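Local coordinates for protein CocE/NonD family hydrolase (PDB 3III) that probably hydrolyses ester or amide bonds as a serine hydrolase of the CocE/NonD family, though its natural substrate is not established, at residues K412-T417 / I489-I494; D421-F426 / L457-R462. All coordinates share one frame; numbering follows the deposited sequence.

Both contacts belong to the beta domain that follows the alpha/beta-hydrolase part of the chain and matches the C-terminal, non-catalytic domain of X-Pro dipeptidyl-peptidases. Contact 1 pairs two strands of one antiparallel sheet; contact 2 pairs two strands of a second. Their centres are about 9 Å apart, and contact 2 is nested inside the chain loop that contact 1 closes. The two sheets pack on each other here. Leu425 and Leu457 of contact 2 meet Val492 and Ile494 of contact 1. Thr417 CG2 lies 3.6 Å from Met423 CG. Elsewhere Arg462 NE comes to 3.6 Å from Val490 CB. The pair belongs to the sandwich core of the domain.

Contact 1 (K412-T417 / I489-I494); sequences KLWVST and IVPVEI
Two neighbouring strands of an antiparallel sheet in the C-terminal beta domain make this contact, 408-417 and 490-503. Leu413 and Val492 form a hydrogen-bonded pair, with Val492 N to Leu413 O at 2.8 Å. Val415 and Val490 form the next, with Val490 N to Val415 O also at 2.8 Å. Each pair is closed by a return bond. Between them Trp414 faces Pro491 in a non-hydrogen-bonded pair. Proline has no N-H to give, and this position asks for none toward strand 408-417.

On the Trp414 side of the sheet the proline ring lies over one face of the indole. Pro491 CB stands 3.6 Å from the centroid of the six-membered ring, 5° off its normal, a CH-pi contact. The Trp414 side chain has CG anti to its carbonyl carbon (chi1 -63°), which swings the ring over the proline. Ile489 CG2 sits at the ring edge, 4.2 Å from Trp414 CE3. Further along the same face, Lys412 CG packs on Glu493 CG at 3.9 Å. Their charged ends do not touch. One water joins them, 2.8 Å from Lys412 NZ and 3.0 Å from Glu493 OE2. Asp551 takes both Lys412 NZ and Trp414 NE1, and Asn410 binds Glu493 OE1.

The other face is buried and aliphatic. Leu413 CD1 meets Ile494 CD1, and Val415 CG2 meets Val490 CG2 at 3.9 Å. The strand pair is therefore two-sided: an aliphatic face turned to the domain core, and an outer face where CH-pi packing and a water bridge join the strands.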
# COMPACT_ATOMS: atom_id res chain seq x y z
N LYS A 412 18.39 -5.98 13.91
CA LYS A 412 18.64 -7.18 14.70
C LYS A 412 18.85 -6.77 16.15
O LYS A 412 19.74 -5.95 16.46
CB LYS A 412 19.82 -8.00 14.19
CG LYS A 412 19.87 -9.36 14.96
CD LYS A 412 21.14 -10.13 14.68
CE LYS A 412 21.13 -11.49 15.27
NZ LYS A 412 22.41 -12.16 14.90
N LEU A 413 18.03 -7.32 17.03
CA LEU A 413 18.18 -7.10 18.46
C LEU A 413 18.28 -8.39 19.24
O LEU A 413 17.65 -9.39 18.88
CB LEU A 413 17.02 -6.26 19.03
CG LEU A 413 16.68 -4.94 18.37
CD1 LEU A 413 15.29 -4.44 18.85
CD2 LEU A 413 17.80 -3.87 18.57
N TRP A 414 19.02 -8.35 20.34
CA TRP A 414 18.92 -9.34 21.36
C TRP A 414 18.12 -8.81 22.55
O TRP A 414 18.42 -7.75 23.10
CB TRP A 414 20.31 -9.83 21.78
CG TRP A 414 21.07 -10.50 20.68
CD1 TRP A 414 21.75 -9.91 19.66
CD2 TRP A 414 21.28 -11.91 20.54
NE1 TRP A 414 22.35 -10.86 18.88
CE2 TRP A 414 22.04 -12.09 19.37
CE3 TRP A 414 20.82 -13.02 21.23
CZ2 TRP A 414 22.43 -13.35 18.93
CZ3 TRP A 414 21.20 -14.29 20.79
CH2 TRP A 414 21.99 -14.44 19.63
N VAL A 415 17.07 -9.54 22.95
CA VAL A 415 16.08 -9.00 23.86
C VAL A 415 15.65 -10.05 24.90
O VAL A 415 15.75 -11.28 24.67
CB VAL A 415 14.84 -8.51 23.07
CG1 VAL A 415 15.14 -7.41 22.02
CG2 VAL A 415 14.08 -9.71 22.45
N SER A 416 15.20 -9.57 26.07
CA SER A 416 14.57 -10.38 27.08
C SER A 416 13.60 -9.54 27.89
O SER A 416 13.64 -8.34 27.86
CB SER A 416 15.58 -10.96 28.06
OG SER A 416 16.07 -9.95 28.93
N THR A 417 12.76 -10.21 28.68
CA THR A 417 11.75 -9.56 29.51
C THR A 417 11.57 -10.44 30.77
O THR A 417 11.82 -11.65 30.76
CB THR A 417 10.38 -9.35 28.77
OG1 THR A 417 9.45 -8.68 29.63
CG2 THR A 417 9.76 -10.70 28.32
N ILE A 489 17.03 -14.56 26.87
CA ILE A 489 17.53 -13.64 25.89
C ILE A 489 17.47 -14.25 24.48
O ILE A 489 18.10 -15.29 24.22
CB ILE A 489 19.01 -13.30 26.19
CG1 ILE A 489 19.11 -12.65 27.58
CG2 ILE A 489 19.59 -12.39 25.16
CD1 ILE A 489 20.57 -12.53 28.09
N VAL A 490 16.73 -13.60 23.56
CA VAL A 490 16.53 -14.17 22.21
C VAL A 490 16.90 -13.16 21.11
O VAL A 490 16.82 -11.91 21.34
CB VAL A 490 15.10 -14.69 22.03
CG1 VAL A 490 14.76 -15.75 23.14
CG2 VAL A 490 14.13 -13.54 22.06
N PRO A 491 17.37 -13.66 19.94
CA PRO A 491 17.66 -12.79 18.80
C PRO A 491 16.42 -12.58 17.97
O PRO A 491 15.70 -13.56 17.74
CB PRO A 491 18.68 -13.60 17.99
CG PRO A 491 18.34 -15.01 18.33
CD PRO A 491 17.90 -15.02 19.72
N VAL A 492 16.17 -11.33 17.57
CA VAL A 492 15.04 -10.95 16.73
C VAL A 492 15.55 -10.09 15.61
O VAL A 492 16.56 -9.38 15.75
CB VAL A 492 13.94 -10.22 17.50
CG1 VAL A 492 13.42 -11.13 18.71
CG2 VAL A 492 14.43 -8.85 17.97
N GLU A 493 14.87 -10.17 14.49
CA GLU A 493 15.13 -9.29 13.35
C GLU A 493 13.84 -8.67 12.94
O GLU A 493 12.86 -9.37 12.64
CB GLU A 493 15.72 -10.08 12.19
CG GLU A 493 17.05 -10.66 12.57
CD GLU A 493 17.69 -11.47 11.49
OE1 GLU A 493 17.50 -11.19 10.29
OE2 GLU A 493 18.44 -12.40 11.85
N ILE A 494 13.83 -7.34 12.98
CA ILE A 494 12.66 -6.53 12.75
C ILE A 494 12.72 -5.95 11.35
O ILE A 494 13.72 -5.29 10.97
CB ILE A 494 12.53 -5.42 13.78
CG1 ILE A 494 12.46 -6.03 15.19
CG2 ILE A 494 11.25 -4.60 13.58
CD1 ILE A 494 12.34 -4.95 16.32
O HOH W 1 21.38 -12.50 12.33

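Contact 2 (D421-F426 / L457-R462)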
# COMPACT_ATOMS: atom_id res chain seq x y z
N ASP A 421 5.57 -13.10 29.22
CA ASP A 421 6.12 -14.17 28.43
C ASP A 421 6.18 -13.81 26.93
O ASP A 421 6.31 -14.69 26.10
CB ASP A 421 5.33 -15.45 28.62
CG ASP A 421 3.93 -15.38 28.05
OD1 ASP A 421 3.41 -14.29 27.66
OD2 ASP A 421 3.31 -16.44 28.03
N ASP A 422 6.08 -12.52 26.64
CA ASP A 422 6.13 -12.02 25.25
C ASP A 422 6.41 -10.52 25.27
O ASP A 422 6.31 -9.84 26.30
CB ASP A 422 4.80 -12.35 24.59
CG ASP A 422 4.88 -12.45 23.07
OD1 ASP A 422 5.89 -12.04 22.47
OD2 ASP A 422 3.89 -12.94 22.47
N MSE A 423 6.81 -10.00 24.11
CA MSE A 423 7.13 -8.60 23.97
C MSE A 423 6.60 -8.09 22.63
O MSE A 423 6.72 -8.76 21.62
CB MSE A 423 8.65 -8.40 23.99
CG MSE A 423 9.30 -8.97 25.21
SE MSE A 423 11.26 -9.06 24.98
CE MSE A 423 11.71 -7.10 25.17
N ASP A 424 6.01 -6.91 22.65
CA ASP A 424 5.70 -6.19 21.44
C ASP A 424 6.73 -5.09 21.26
O ASP A 424 6.78 -4.16 22.06
CB ASP A 424 4.27 -5.61 21.52
CG ASP A 424 3.19 -6.70 21.35
OD1 ASP A 424 3.49 -7.69 20.66
OD2 ASP A 424 2.04 -6.53 21.83
N LEU A 425 7.50 -5.18 20.15
CA LEU A 425 8.57 -4.23 19.87
C LEU A 425 8.16 -3.35 18.67
O LEU A 425 7.67 -3.84 17.63
CB LEU A 425 9.86 -4.95 19.54
CG LEU A 425 10.49 -5.93 20.54
CD1 LEU A 425 11.72 -6.68 19.93
CD2 LEU A 425 10.91 -5.19 21.75
N PHE A 426 8.34 -2.05 18.87
CA PHE A 426 8.01 -1.02 17.92
C PHE A 426 9.33 -0.38 17.55
O PHE A 426 10.04 0.14 18.40
CB PHE A 426 7.09 0.01 18.57
CG PHE A 426 5.69 -0.52 18.90
CD1 PHE A 426 4.61 -0.15 18.16
CD2 PHE A 426 5.48 -1.38 19.98
CE1 PHE A 426 3.30 -0.65 18.42
CE2 PHE A 426 4.18 -1.85 20.27
CZ PHE A 426 3.09 -1.48 19.53
N LEU A 457 7.41 -5.98 15.70
CA LEU A 457 7.45 -7.42 15.89
C LEU A 457 6.96 -7.85 17.28
O LEU A 457 7.38 -7.32 18.26
CB LEU A 457 8.87 -7.94 15.72
CG LEU A 457 9.04 -9.47 15.81
CD1 LEU A 457 8.35 -10.16 14.59
CD2 LEU A 457 10.54 -9.86 15.93
N ARG A 458 6.12 -8.87 17.31
CA ARG A 458 5.79 -9.58 18.54
C ARG A 458 6.81 -10.72 18.64
O ARG A 458 7.00 -11.55 17.72
CB ARG A 458 4.33 -10.05 18.49
CG ARG A 458 3.89 -10.87 19.72
CD ARG A 458 2.38 -10.98 19.77
NE ARG A 458 1.78 -9.72 20.21
CZ ARG A 458 0.49 -9.51 20.37
NH1 ARG A 458 -0.40 -10.45 20.13
NH2 ARG A 458 0.08 -8.32 20.75
N VAL A 459 7.57 -10.69 19.72
CA VAL A 459 8.76 -11.54 19.84
C VAL A 459 8.43 -13.05 19.83
O VAL A 459 9.20 -13.85 19.33
CB VAL A 459 9.64 -11.06 21.04
CG1 VAL A 459 10.79 -12.03 21.36
CG2 VAL A 459 10.16 -9.63 20.73
N SER A 460 7.27 -13.44 20.36
CA SER A 460 6.85 -14.85 20.22
C SER A 460 6.68 -15.28 18.73
O SER A 460 6.72 -16.46 18.41
CB SER A 460 5.57 -15.15 21.00
OG SER A 460 4.50 -14.47 20.43
N HIS A 461 6.60 -14.30 17.83
CA HIS A 461 6.51 -14.56 16.38
C HIS A 461 7.83 -14.41 15.63
O HIS A 461 7.85 -14.32 14.39
CB HIS A 461 5.50 -13.58 15.79
CG HIS A 461 4.09 -13.87 16.19
ND1 HIS A 461 3.04 -13.88 15.29
CD2 HIS A 461 3.56 -14.18 17.40
CE1 HIS A 461 1.92 -14.16 15.93
NE2 HIS A 461 2.21 -14.36 17.21
N ARG A 462 8.93 -14.37 16.36
CA ARG A 462 10.24 -14.07 15.74
C ARG A 462 10.82 -15.10 14.75
O ARG A 462 11.84 -14.82 14.08
CB ARG A 462 11.30 -13.89 16.85
CG ARG A 462 11.59 -15.16 17.62
CD ARG A 462 12.45 -14.86 18.88
NE ARG A 462 12.67 -16.06 19.71
CZ ARG A 462 11.79 -16.58 20.57
NH1 ARG A 462 10.60 -16.04 20.78
NH2 ARG A 462 12.12 -17.66 21.23
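Asp424 and Arg458 run alongside each other, their carboxylate and guanidinium planes 18° apart. The guanidinium edge carrying NE and NH2 meets both carboxylate oxygens. Arg458 NE gives an almost straight bond to Asp424 OD1 at 2.7 Å, and its NH2 reaches Asp424 OD2 at 2.9 Å. Both oxygens use their syn lone pairs. Thr536 and Val537 also bond to Asp424 OD2, so the rotation of the buried carboxylate is fixed by several bonds.

Asp422 is turned differently. With CG anti to the backbone N (chi1 -156°), its carboxylate reaches Ser460. Ser460 OG donates to Asp422 OD2 at 2.6 Å, and Ser460 N to Asp422 OD1 at 2.9 Å; both donors lie out of the carboxylate plane. Met423 N reaches OD1 from the face opposite Ser460 N. Lys483 forms a salt bridge with OD2, which would stabilise the negative charge.

On the face that carries Leu425 and Leu457, Val459 CG2 touches both Met423 CB and Leu425 CD1, tightly against the latter at 3.4 Å. Val459 N donates to Met423 O at 2.8 Å, beyond the hydrogen-bonded pair Leu425-Leu457. The arrangement is an antiparallel strand pair in a beta sandwich, with Asp422 binding the short 3-10 turn that ends the pairing.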